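Local coordinates for protein vanadium-dependent haloperoxidase (Zobellia galactanivorans, PDB 4CIT) that probably acts as a vanadate-dependent peroxidase that oxidises halides, iodide in particular, with hydrogen peroxide, at residues 187-195 and 336-346; 236-246 and 419-427. All coordinates share one frame; numbering follows the deposited sequence. Where two conformers were deposited one is given.

Contact 1 (187-195 and 336-346). With VO4 (vanadate ion), chain F.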
loop_
_atom_site.group_PDB
_atom_site.type_symbol
_atom_site.label_atom_id
_atom_site.label_comp_id
_atom_site.label_asym_id
_atom_site.label_seq_id
_atom_site.Cartn_x
_atom_site.Cartn_y
_atom_site.Cartn_z
ATOM N N ASP A 187 9.953 -12.067 -26.691
ATOM C CA ASP A 187 11.234 -12.245 -27.351
ATOM C C ASP A 187 12.434 -12.129 -26.411
ATOM O O ASP A 187 12.349 -12.431 -25.220
ATOM C CB ASP A 187 11.359 -11.204 -28.474
ATOM N N PRO A 188 13.580 -11.682 -26.944
ATOM C CA PRO A 188 14.708 -11.440 -26.050
ATOM C C PRO A 188 14.417 -10.274 -25.080
ATOM O O PRO A 188 15.190 -10.110 -24.133
ATOM C CB PRO A 188 15.858 -11.066 -27.008
ATOM C CG PRO A 188 15.147 -10.493 -28.201
ATOM C CD PRO A 188 13.877 -11.258 -28.332
ATOM N N GLY A 189 13.357 -9.487 -25.350
ATOM C CA GLY A 189 12.866 -8.452 -24.399
ATOM C C GLY A 189 12.109 -8.992 -23.191
ATOM O O GLY A 189 11.627 -8.207 -22.345
ATOM N N ARG A 190 11.918 -10.309 -23.115
ATOM C CA ARG A 190 11.202 -10.862 -21.985
ATOM C C ARG A 190 11.978 -10.759 -20.660
ATOM O O ARG A 190 13.220 -10.911 -20.593
ATOM C CB ARG A 190 10.581 -12.223 -22.228
ATOM C CG ARG A 190 11.426 -13.411 -21.892
ATOM C CD ARG A 190 10.877 -14.653 -22.628
ATOM N NE ARG A 190 11.908 -15.687 -22.704
ATOM C CZ ARG A 190 12.019 -16.721 -21.873
ATOM N NH1 ARG A 190 11.155 -16.893 -20.879
ATOM N NH2 ARG A 190 13.004 -17.594 -22.031
ATOM N N TRP A 191 11.225 -10.511 -19.611
ATOM C CA TRP A 191 11.781 -10.416 -18.275
ATOM C C TRP A 191 12.533 -11.721 -17.894
ATOM O O TRP A 191 12.025 -12.829 -18.163
ATOM C CB TRP A 191 10.731 -10.127 -17.217
ATOM C CG TRP A 191 11.317 -10.043 -15.809
ATOM C CD1 TRP A 191 12.007 -9.062 -15.263
ATOM C CD2 TRP A 191 11.227 -11.067 -14.805
ATOM N NE1 TRP A 191 12.369 -9.367 -13.983
ATOM C CE2 TRP A 191 11.898 -10.602 -13.671
ATOM C CE3 TRP A 191 10.646 -12.335 -14.788
ATOM C CZ2 TRP A 191 12.033 -11.344 -12.519
ATOM C CZ3 TRP A 191 10.770 -13.104 -13.621
ATOM C CH2 TRP A 191 11.430 -12.606 -12.505
ATOM N N GLN A 192 13.702 -11.531 -17.342
ATOM C CA GLN A 192 14.520 -12.588 -16.749
ATOM C C GLN A 192 14.732 -12.350 -15.258
ATOM O O GLN A 192 14.988 -11.219 -14.818
ATOM C CB GLN A 192 15.941 -12.536 -17.338
ATOM C CG GLN A 192 16.067 -12.884 -18.749
ATOM C CD GLN A 192 17.533 -12.823 -19.151
ATOM O OE1 GLN A 192 18.446 -12.955 -18.330
ATOM N NE2 GLN A 192 17.724 -12.452 -20.341
ATOM N N PRO A 193 14.711 -13.412 -14.451
ATOM C CA PRO A 193 15.179 -13.202 -13.118
ATOM C C PRO A 193 16.596 -12.655 -13.072
ATOM O O PRO A 193 17.382 -12.887 -14.013
ATOM C CB PRO A 193 15.149 -14.611 -12.469
ATOM C CG PRO A 193 14.137 -15.363 -13.214
ATOM C CD PRO A 193 14.302 -14.811 -14.654
ATOM N N THR A 194 16.831 -11.872 -12.047
ATOM C CA THR A 194 18.063 -11.059 -11.896
ATOM C C THR A 194 18.892 -11.421 -10.699
ATOM O O THR A 194 18.387 -11.831 -9.686
ATOM C CB THR A 194 17.677 -9.537 -11.794
ATOM O OG1 THR A 194 16.649 -9.320 -10.824
ATOM C CG2 THR A 194 17.121 -8.999 -13.153
ATOM N N PRO A 195 20.244 -11.211 -10.803
ATOM C CA PRO A 195 21.095 -11.471 -9.656
ATOM C C PRO A 195 20.880 -10.480 -8.558
ATOM O O PRO A 195 20.409 -9.328 -8.798
ATOM C CB PRO A 195 22.524 -11.293 -10.253
ATOM C CG PRO A 195 22.323 -10.227 -11.336
ATOM C CD PRO A 195 20.998 -10.622 -11.965
ATOM N N ASN A 336 5.606 -7.979 -19.443
ATOM C CA ASN A 336 6.654 -8.875 -19.022
ATOM C C ASN A 336 8.038 -8.434 -19.535
ATOM O O ASN A 336 8.723 -9.161 -20.244
ATOM C CB ASN A 336 6.304 -10.285 -19.486
ATOM C CG ASN A 336 7.205 -11.339 -18.884
ATOM O OD1 ASN A 336 7.586 -11.291 -17.723
ATOM N ND2 ASN A 336 7.505 -12.335 -19.676
ATOM N N LEU A 337 8.397 -7.207 -19.173
ATOM C CA LEU A 337 9.577 -6.510 -19.695
ATOM C C LEU A 337 10.815 -6.697 -18.888
ATOM O O LEU A 337 10.824 -6.541 -17.680
ATOM C CB LEU A 337 9.242 -5.034 -19.808
ATOM C CG LEU A 337 10.264 -4.182 -20.581
ATOM C CD1 LEU A 337 10.393 -4.556 -22.078
ATOM C CD2 LEU A 337 9.899 -2.682 -20.408
ATOM N N ILE A 338 11.923 -6.939 -19.606
ATOM C CA ILE A 338 13.241 -7.087 -19.021
ATOM C C ILE A 338 13.718 -5.847 -18.263
ATOM O O ILE A 338 13.418 -4.718 -18.663
ATOM C CB ILE A 338 14.177 -7.403 -20.223
ATOM C CG1 ILE A 338 15.514 -7.983 -19.770
ATOM C CG2 ILE A 338 14.312 -6.189 -21.138
ATOM C CD1 ILE A 338 16.176 -8.752 -20.963
ATOM N N ARG A 339 14.420 -6.053 -17.136
ATOM C CA ARG A 339 14.966 -5.026 -16.321
ATOM C C ARG A 339 16.259 -4.474 -16.897
ATOM O O ARG A 339 16.970 -5.162 -17.644
ATOM C CB ARG A 339 15.200 -5.559 -14.900
ATOM C CG ARG A 339 13.928 -5.851 -14.189
ATOM C CD ARG A 339 13.362 -4.559 -13.577
ATOM N NE ARG A 339 12.203 -4.870 -12.714
ATOM C CZ ARG A 339 11.757 -4.101 -11.740
ATOM N NH1 ARG A 339 12.236 -2.883 -11.526
ATOM N NH2 ARG A 339 10.691 -4.487 -11.048
ATOM N N PRO A 340 16.560 -3.179 -16.612
ATOM C CA PRO A 340 17.692 -2.499 -17.169
ATOM C C PRO A 340 19.058 -3.201 -16.956
ATOM O O PRO A 340 19.840 -3.280 -17.954
ATOM C CB PRO A 340 17.672 -1.141 -16.456
ATOM C CG PRO A 340 16.286 -0.894 -16.113
ATOM C CD PRO A 340 15.749 -2.278 -15.761
ATOM N N GLU A 341 19.321 -3.740 -15.759
ATOM C CA GLU A 341 20.635 -4.377 -15.551
ATOM C C GLU A 341 20.886 -5.540 -16.488
ATOM O O GLU A 341 22.042 -5.760 -16.904
ATOM C CB GLU A 341 20.848 -4.815 -14.098
ATOM C CG GLU A 341 20.012 -5.963 -13.608
ATOM C CD GLU A 341 20.552 -6.421 -12.236
ATOM O OE1 GLU A 341 21.641 -7.051 -12.123
ATOM O OE2 GLU A 341 19.975 -6.023 -11.237
ATOM N N THR A 342 19.868 -6.339 -16.755
ATOM C CA THR A 342 19.959 -7.512 -17.642
ATOM C C THR A 342 20.425 -7.100 -19.059
ATOM O O THR A 342 21.393 -7.664 -19.590
ATOM C CB THR A 342 18.618 -8.196 -17.719
ATOM O OG1 THR A 342 18.095 -8.353 -16.361
ATOM C CG2 THR A 342 18.767 -9.550 -18.409
ATOM N N VAL A 343 19.827 -6.045 -19.621
ATOM C CA VAL A 343 20.154 -5.622 -20.965
ATOM C C VAL A 343 21.505 -4.943 -20.962
ATOM O O VAL A 343 22.348 -5.197 -21.845
ATOM C CB VAL A 343 19.095 -4.638 -21.566
ATOM C CG1 VAL A 343 19.369 -4.461 -23.035
ATOM C CG2 VAL A 343 17.664 -5.213 -21.364
ATOM N N ILE A 344 21.752 -4.179 -19.931
ATOM C CA ILE A 344 23.051 -3.473 -19.866
ATOM C C ILE A 344 24.180 -4.509 -19.708
ATOM O O ILE A 344 25.221 -4.389 -20.413
ATOM C CB ILE A 344 23.078 -2.391 -18.751
ATOM C CG1 ILE A 344 22.159 -1.175 -19.134
ATOM C CG2 ILE A 344 24.523 -1.999 -18.471
ATOM C CD1 ILE A 344 21.772 -0.427 -17.899
ATOM N N ASN A 345 24.072 -5.462 -18.782
ATOM C CA ASN A 345 25.166 -6.407 -18.567
ATOM C C ASN A 345 25.360 -7.376 -19.760
ATOM O O ASN A 345 26.523 -7.724 -20.065
ATOM C CB ASN A 345 25.011 -7.212 -17.299
ATOM C CG ASN A 345 25.175 -6.351 -16.059
ATOM O OD1 ASN A 345 25.978 -5.354 -16.030
ATOM N ND2 ASN A 345 24.553 -6.742 -15.058
ATOM N N GLN A 346 24.286 -7.723 -20.476
ATOM C CA GLN A 346 24.389 -8.603 -21.623
ATOM C C GLN A 346 24.847 -7.937 -22.925
ATOM O O GLN A 346 25.429 -8.628 -23.805
ATOM C CB GLN A 346 23.105 -9.446 -21.820
ATOM C CG GLN A 346 22.963 -10.516 -20.761
ATOM C CD GLN A 346 21.554 -11.129 -20.513
ATOM O OE1 GLN A 346 20.815 -11.294 -21.383
ATOM N NE2 GLN A 346 21.243 -11.431 -19.283
HETATM O O4 VO4 F . 10.693 -2.066 -9.115
HETATM O O HOH W 1 9.518 -13.972 -18.494
HETATM O O HOH W 2 15.320 -8.813 -16.345
HETATM O O HOH W 3 20.245 -6.519 -8.743
#

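Contact 2 (236-246 and 419-427). With VO4 (vanadate ion), chain B; VO4 (vanadate ion), chain F; VO4 (vanadate ion), chain D.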
loop_
_atom_site.group_PDB
_atom_site.type_symbol
_atom_site.label_atom_id
_atom_site.label_comp_id
_atom_site.label_asym_id
_atom_site.label_seq_id
_atom_site.Cartn_x
_atom_site.Cartn_y
_atom_site.Cartn_z
ATOM N N PHE A 236 13.567 2.506 -27.034
ATOM C CA PHE A 236 13.998 1.631 -25.975
ATOM C C PHE A 236 15.465 1.893 -25.642
ATOM O O PHE A 236 15.875 2.078 -24.475
ATOM C CB PHE A 236 13.753 0.172 -26.288
ATOM C CG PHE A 236 14.127 -0.767 -25.152
ATOM C CD1 PHE A 236 15.433 -1.206 -25.042
ATOM C CD2 PHE A 236 13.237 -1.069 -24.119
ATOM C CE1 PHE A 236 15.813 -2.033 -24.008
ATOM C CE2 PHE A 236 13.621 -1.854 -23.045
ATOM C CZ PHE A 236 14.928 -2.350 -23.001
ATOM N N TYR A 237 16.276 1.969 -26.677
ATOM C CA TYR A 237 17.696 2.157 -26.480
ATOM C C TYR A 237 17.977 3.500 -25.826
ATOM O O TYR A 237 18.845 3.608 -24.936
ATOM C CB TYR A 237 18.466 1.999 -27.803
ATOM C CG TYR A 237 19.915 1.592 -27.544
ATOM C CD1 TYR A 237 20.218 0.278 -27.231
ATOM C CD2 TYR A 237 20.950 2.508 -27.603
ATOM C CE1 TYR A 237 21.510 -0.140 -26.998
ATOM C CE2 TYR A 237 22.277 2.098 -27.365
ATOM C CZ TYR A 237 22.529 0.767 -27.067
ATOM O OH TYR A 237 23.815 0.319 -26.807
ATOM N N LYS A 238 17.265 4.535 -26.239
ATOM C CA LYS A 238 17.386 5.795 -25.580
ATOM C C LYS A 238 17.126 5.694 -24.102
ATOM O O LYS A 238 17.835 6.282 -23.293
ATOM C CB LYS A 238 16.578 6.895 -26.270
ATOM C CG LYS A 238 17.205 7.135 -27.657
ATOM C CD LYS A 238 16.585 8.330 -28.364
ATOM C CE LYS A 238 17.130 8.497 -29.772
ATOM N NZ LYS A 238 16.199 9.383 -30.501
ATOM N N GLU A 239 16.060 4.992 -23.753
ATOM C CA GLU A 239 15.732 4.880 -22.343
ATOM C C GLU A 239 16.723 4.009 -21.539
ATOM O O GLU A 239 17.016 4.320 -20.420
ATOM C CB GLU A 239 14.306 4.270 -22.218
ATOM C CG GLU A 239 13.306 5.300 -22.669
ATOM C CD GLU A 239 11.950 5.197 -22.076
ATOM O OE1 GLU A 239 11.692 4.314 -21.229
ATOM O OE2 GLU A 239 11.128 6.091 -22.480
ATOM N N LEU A 240 17.296 3.011 -22.171
ATOM C CA LEU A 240 18.303 2.124 -21.571
ATOM C C LEU A 240 19.552 2.913 -21.311
ATOM O O LEU A 240 20.179 2.867 -20.234
ATOM C CB LEU A 240 18.642 1.037 -22.622
ATOM C CG LEU A 240 19.669 0.027 -22.188
ATOM C CD1 LEU A 240 19.098 -0.755 -21.042
ATOM C CD2 LEU A 240 20.043 -0.892 -23.342
ATOM N N LYS A 241 19.902 3.735 -22.312
ATOM C CA LYS A 241 21.067 4.586 -22.203
ATOM C C LYS A 241 20.945 5.625 -21.112
ATOM O O LYS A 241 21.905 5.917 -20.420
ATOM C CB LYS A 241 21.392 5.242 -23.556
ATOM C CG LYS A 241 22.706 6.046 -23.610
ATOM C CD LYS A 241 22.829 7.018 -24.788
ATOM C CE LYS A 241 24.262 7.519 -24.981
ATOM N NZ LYS A 241 24.639 8.626 -24.060
ATOM N N GLU A 242 19.767 6.178 -20.913
ATOM C CA GLU A 242 19.486 7.053 -19.799
ATOM C C GLU A 242 19.751 6.389 -18.415
ATOM O O GLU A 242 20.386 6.932 -17.646
ATOM C CB GLU A 242 18.045 7.604 -19.922
ATOM C CG GLU A 242 17.787 8.531 -18.749
ATOM C CD GLU A 242 16.371 9.070 -18.569
ATOM O OE1 GLU A 242 15.421 8.567 -19.195
ATOM O OE2 GLU A 242 16.216 10.013 -17.710
ATOM N N VAL A 243 19.220 5.199 -18.156
ATOM C CA VAL A 243 19.476 4.409 -16.977
ATOM C C VAL A 243 20.950 4.261 -16.732
ATOM O O VAL A 243 21.462 4.484 -15.627
ATOM C CB VAL A 243 18.732 3.054 -16.997
ATOM C CG1 VAL A 243 19.067 2.295 -15.697
ATOM C CG2 VAL A 243 17.233 3.325 -17.034
ATOM N N TYR A 244 21.631 3.864 -17.791
ATOM C CA TYR A 244 23.086 3.581 -17.752
ATOM C C TYR A 244 23.838 4.836 -17.358
ATOM O O TYR A 244 24.649 4.838 -16.401
ATOM C CB TYR A 244 23.490 3.099 -19.126
ATOM C CG TYR A 244 24.964 2.797 -19.235
ATOM C CD1 TYR A 244 25.479 1.656 -18.721
ATOM C CD2 TYR A 244 25.800 3.662 -19.889
ATOM C CE1 TYR A 244 26.842 1.327 -18.826
ATOM C CE2 TYR A 244 27.159 3.336 -20.036
ATOM C CZ TYR A 244 27.665 2.187 -19.445
ATOM O OH TYR A 244 29.001 1.827 -19.558
ATOM N N ASP A 245 23.544 5.915 -18.039
ATOM C CA ASP A 245 24.199 7.227 -17.889
ATOM C C ASP A 245 23.932 7.908 -16.518
ATOM O O ASP A 245 24.828 8.455 -15.862
ATOM C CB ASP A 245 23.826 8.252 -19.001
ATOM C CG ASP A 245 24.406 7.883 -20.371
ATOM O OD1 ASP A 245 25.350 7.039 -20.444
ATOM O OD2 ASP A 245 23.941 8.425 -21.391
ATOM N N VAL A 246 22.673 7.894 -16.075
ATOM C CA VAL A 246 22.361 8.355 -14.743
ATOM C C VAL A 246 23.196 7.678 -13.679
ATOM O O VAL A 246 23.653 8.317 -12.727
ATOM C CB VAL A 246 20.827 8.221 -14.452
ATOM C CG1 VAL A 246 20.472 8.426 -12.967
ATOM C CG2 VAL A 246 20.086 9.173 -15.279
ATOM N N MET A 419 14.635 5.781 -11.059
ATOM C CA MET A 419 15.611 6.100 -12.110
ATOM C C MET A 419 16.971 6.203 -11.478
ATOM O O MET A 419 17.947 5.541 -11.973
ATOM C CB MET A 419 15.247 7.407 -12.832
ATOM C CG MET A 419 16.352 7.856 -13.782
ATOM S SD MET A 419 16.734 6.754 -15.151
ATOM C CE MET A 419 15.043 6.625 -15.831
ATOM N N TYR A 420 17.051 6.935 -10.356
ATOM C CA TYR A 420 18.348 6.981 -9.626
ATOM C C TYR A 420 18.757 5.632 -9.193
ATOM O O TYR A 420 19.958 5.357 -9.084
ATOM C CB TYR A 420 18.243 7.855 -8.404
ATOM C CG TYR A 420 17.745 9.280 -8.643
ATOM C CD1 TYR A 420 18.014 9.947 -9.823
ATOM C CD2 TYR A 420 17.107 10.004 -7.613
ATOM C CE1 TYR A 420 17.607 11.277 -10.028
ATOM C CE2 TYR A 420 16.683 11.321 -7.814
ATOM C CZ TYR A 420 16.939 11.939 -8.988
ATOM O OH TYR A 420 16.583 13.251 -9.205
ATOM N N GLY A 421 17.767 4.772 -8.888
ATOM C CA GLY A 421 18.080 3.457 -8.439
ATOM C C GLY A 421 18.567 2.439 -9.471
ATOM O O GLY A 421 19.091 1.363 -9.067
ATOM N N GLY A 422 18.409 2.734 -10.757
ATOM C CA GLY A 422 18.884 1.881 -11.865
ATOM C C GLY A 422 18.051 0.705 -12.173
ATOM O O GLY A 422 18.506 -0.194 -12.858
ATOM N N ILE A 423 16.779 0.700 -11.690
ATOM C CA ILE A 423 15.924 -0.467 -11.849
ATOM C C ILE A 423 14.686 -0.282 -12.731
ATOM O O ILE A 423 13.990 -1.223 -13.017
ATOM C CB ILE A 423 15.546 -1.130 -10.480
ATOM C CG1 ILE A 423 14.577 -0.270 -9.693
ATOM C CG2 ILE A 423 16.829 -1.512 -9.748
ATOM C CD1 ILE A 423 15.159 0.899 -8.985
ATOM N N HIS A 424 14.365 0.946 -13.083
ATOM C CA HIS A 424 13.269 1.276 -14.024
ATOM C C HIS A 424 13.722 2.177 -15.093
ATOM O O HIS A 424 14.481 3.117 -14.860
ATOM C CB HIS A 424 12.047 1.906 -13.300
ATOM C CG HIS A 424 11.174 0.911 -12.580
ATOM N ND1 HIS A 424 10.450 -0.067 -13.212
ATOM C CD2 HIS A 424 10.983 0.708 -11.248
ATOM C CE1 HIS A 424 9.785 -0.776 -12.307
ATOM N NE2 HIS A 424 10.102 -0.334 -11.104
ATOM N N TYR A 425 13.143 2.003 -16.275
ATOM C CA TYR A 425 13.276 2.989 -17.363
ATOM C C TYR A 425 12.295 4.159 -17.164
ATOM O O TYR A 425 11.262 4.043 -16.473
ATOM C CB TYR A 425 12.940 2.336 -18.730
ATOM C CG TYR A 425 13.599 0.988 -19.014
ATOM C CD1 TYR A 425 14.883 0.878 -19.391
ATOM C CD2 TYR A 425 12.898 -0.165 -18.810
ATOM C CE1 TYR A 425 15.503 -0.388 -19.610
ATOM C CE2 TYR A 425 13.457 -1.420 -19.043
ATOM C CZ TYR A 425 14.779 -1.534 -19.419
ATOM O OH TYR A 425 15.232 -2.831 -19.590
ATOM N N ARG A 426 12.514 5.246 -17.899
ATOM C CA ARG A 426 11.635 6.389 -17.840
ATOM C C ARG A 426 10.180 6.069 -18.055
ATOM O O ARG A 426 9.297 6.627 -17.324
ATOM C CB ARG A 426 12.141 7.516 -18.793
ATOM C CG ARG A 426 11.235 8.766 -18.875
ATOM C CD ARG A 426 11.846 9.719 -19.890
ATOM N NE ARG A 426 13.057 10.307 -19.320
ATOM C CZ ARG A 426 13.099 11.342 -18.482
ATOM N NH1 ARG A 426 11.986 12.011 -18.164
ATOM N NH2 ARG A 426 14.279 11.773 -17.993
ATOM N N ALA A 427 9.870 5.290 -19.082
ATOM C CA ALA A 427 8.437 5.009 -19.407
ATOM C C ALA A 427 7.697 4.357 -18.262
ATOM O O ALA A 427 6.541 4.746 -17.938
ATOM C CB ALA A 427 8.299 4.205 -20.652
HETATM V V VO4 B . 9.409 -1.155 -9.235
HETATM O O4 VO4 F . 10.693 -2.066 -9.115
HETATM O O2 VO4 D . 9.215 0.641 -8.770
HETATM O O HOH W 4 15.033 5.722 -19.117
HETATM O O HOH W 5 20.340 4.613 -13.073
#

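Contact 1 (187-195 and 336-346)
Gly189 and Trp191 pair with Asn336 and Ile338 through two backbone hydrogen bonds. Ile338 N donates to Gly189 O at 3.0 Å, and Trp191 N donates to Asn336 O at 2.9 Å. They form a single beta bridge, centred on Arg190 and Leu337, that ties an irregular loop to the approach of helix 340-347 in the helical PAP2-type fold of vanadium haloperoxidases. Trp191 has CG anti to the backbone N (chi1 179°). This sets its indole beside Arg339, where Arg339 CG lies in the ring plane, 3.9 Å from NE1 at the pyrrole edge. Ile338 packs its CB and CD1 on the carbonyl oxygens of residues 188-190. Further along, the side chains of Gln192 and Gln346 come from opposite directions, their amide planes 22° apart, and each NE2 gives a weak, nearly straight hydrogen bond to the other's OE1. The methyl CG2 of Thr342 touches Gln192 OE1 at 3.4 Å, while its OG1 faces Thr194 CG2. Pro195 and Glu341 slide past each other in opposite directions, with Pro195 CG against Glu341 OE1. A water links Pro195 O to Glu341 OE2, which also bonds Thr358. Another water takes the N-H of Arg339, the N-cap residue, and donates to Gln192 O. Arg339 bends at chi2 (-83°) and turns its guanidinium to the vanadate. NH1 also bonds Ile423 O and NE bonds Phe361 O, which fix its rotation. Both terminal nitrogens reach one vanadate oxygen near the guanidinium plane: NH1 of Arg339 lies 3.0 Å from vanadate O4, and NH2 3.1 Å.

Contact 2 (236-246 and 419-427)
Glu239 and Val243 on helix 235-253 face Tyr425 and Gly422 of the turn between helices 407-420 and 426-446, with the CA atoms of Val243 and Gly422 5.7 Å apart. Glu239 OE1 accepts the N-H of Ala427 at 3.0 Å, in the first turn of helix 426-446. One helical turn on, Glu242 meets Arg426 in a side-on salt bridge. Glu242 has CG anti to the backbone N (chi1 -179°) and an extended chain, which carries the carboxylate across to Arg426. Arg426 NE bonds Glu242 OE1 at 2.9 Å and NH2 bonds OE2 at 2.6 Å, with carboxylate and guanidinium planes only 5° apart. Arg426 NH1 turns to Glu430. An alanine in place of Glu242 would probably leave Arg426 NE and NH2 without their carboxylate and set the guanidinium freer to turn. A water joins Glu239 O, Glu242 OE1 and Arg426 N. Gly422, at positive phi, closes helix 407-420 in a Schellman motif, and the chain then presents His424 to the vanadate, as in vanadium haloperoxidases. His424 NE2 binds vanadium at 2.2 Å, and its ND1 bonds Glu363. Val243 CG2 sits 3.9 Å from Met419 SD, and Val246 CG2 touches the same sulfur. Leu240 CD1 meets the edge of the Tyr425 ring, while Phe236 CE2 lies over one face, the two rings obliquely turned at 57°. Tyr425 OH touches Phe236 CZ at 3.5 Å and bonds Ile338 O.

Overall arrangement
Contacts 1 and 2 lie about 13 Å apart, centre to centre, on the same side of the chain's centre. Their segments alternate along the chain: 187-195, 236-246, 336-346, then 419-427. Helix 340-347, part of contact 1, packs on helix 235-253 of contact 2: Val343 and Ile344 lie on Leu240, and Pro340 on Val243. Residues 338-340 also touch residues 423-425 directly, so the two contacts are joined without an intermediary. Both contacts reach the vanadate site, contact 1 through Arg339 and contact 2 through His424. Segments 336-346 and 419-427 belong to the PAP2-type part of the chain. The two earlier segments pack against them, so that residues far apart in sequence back the same site.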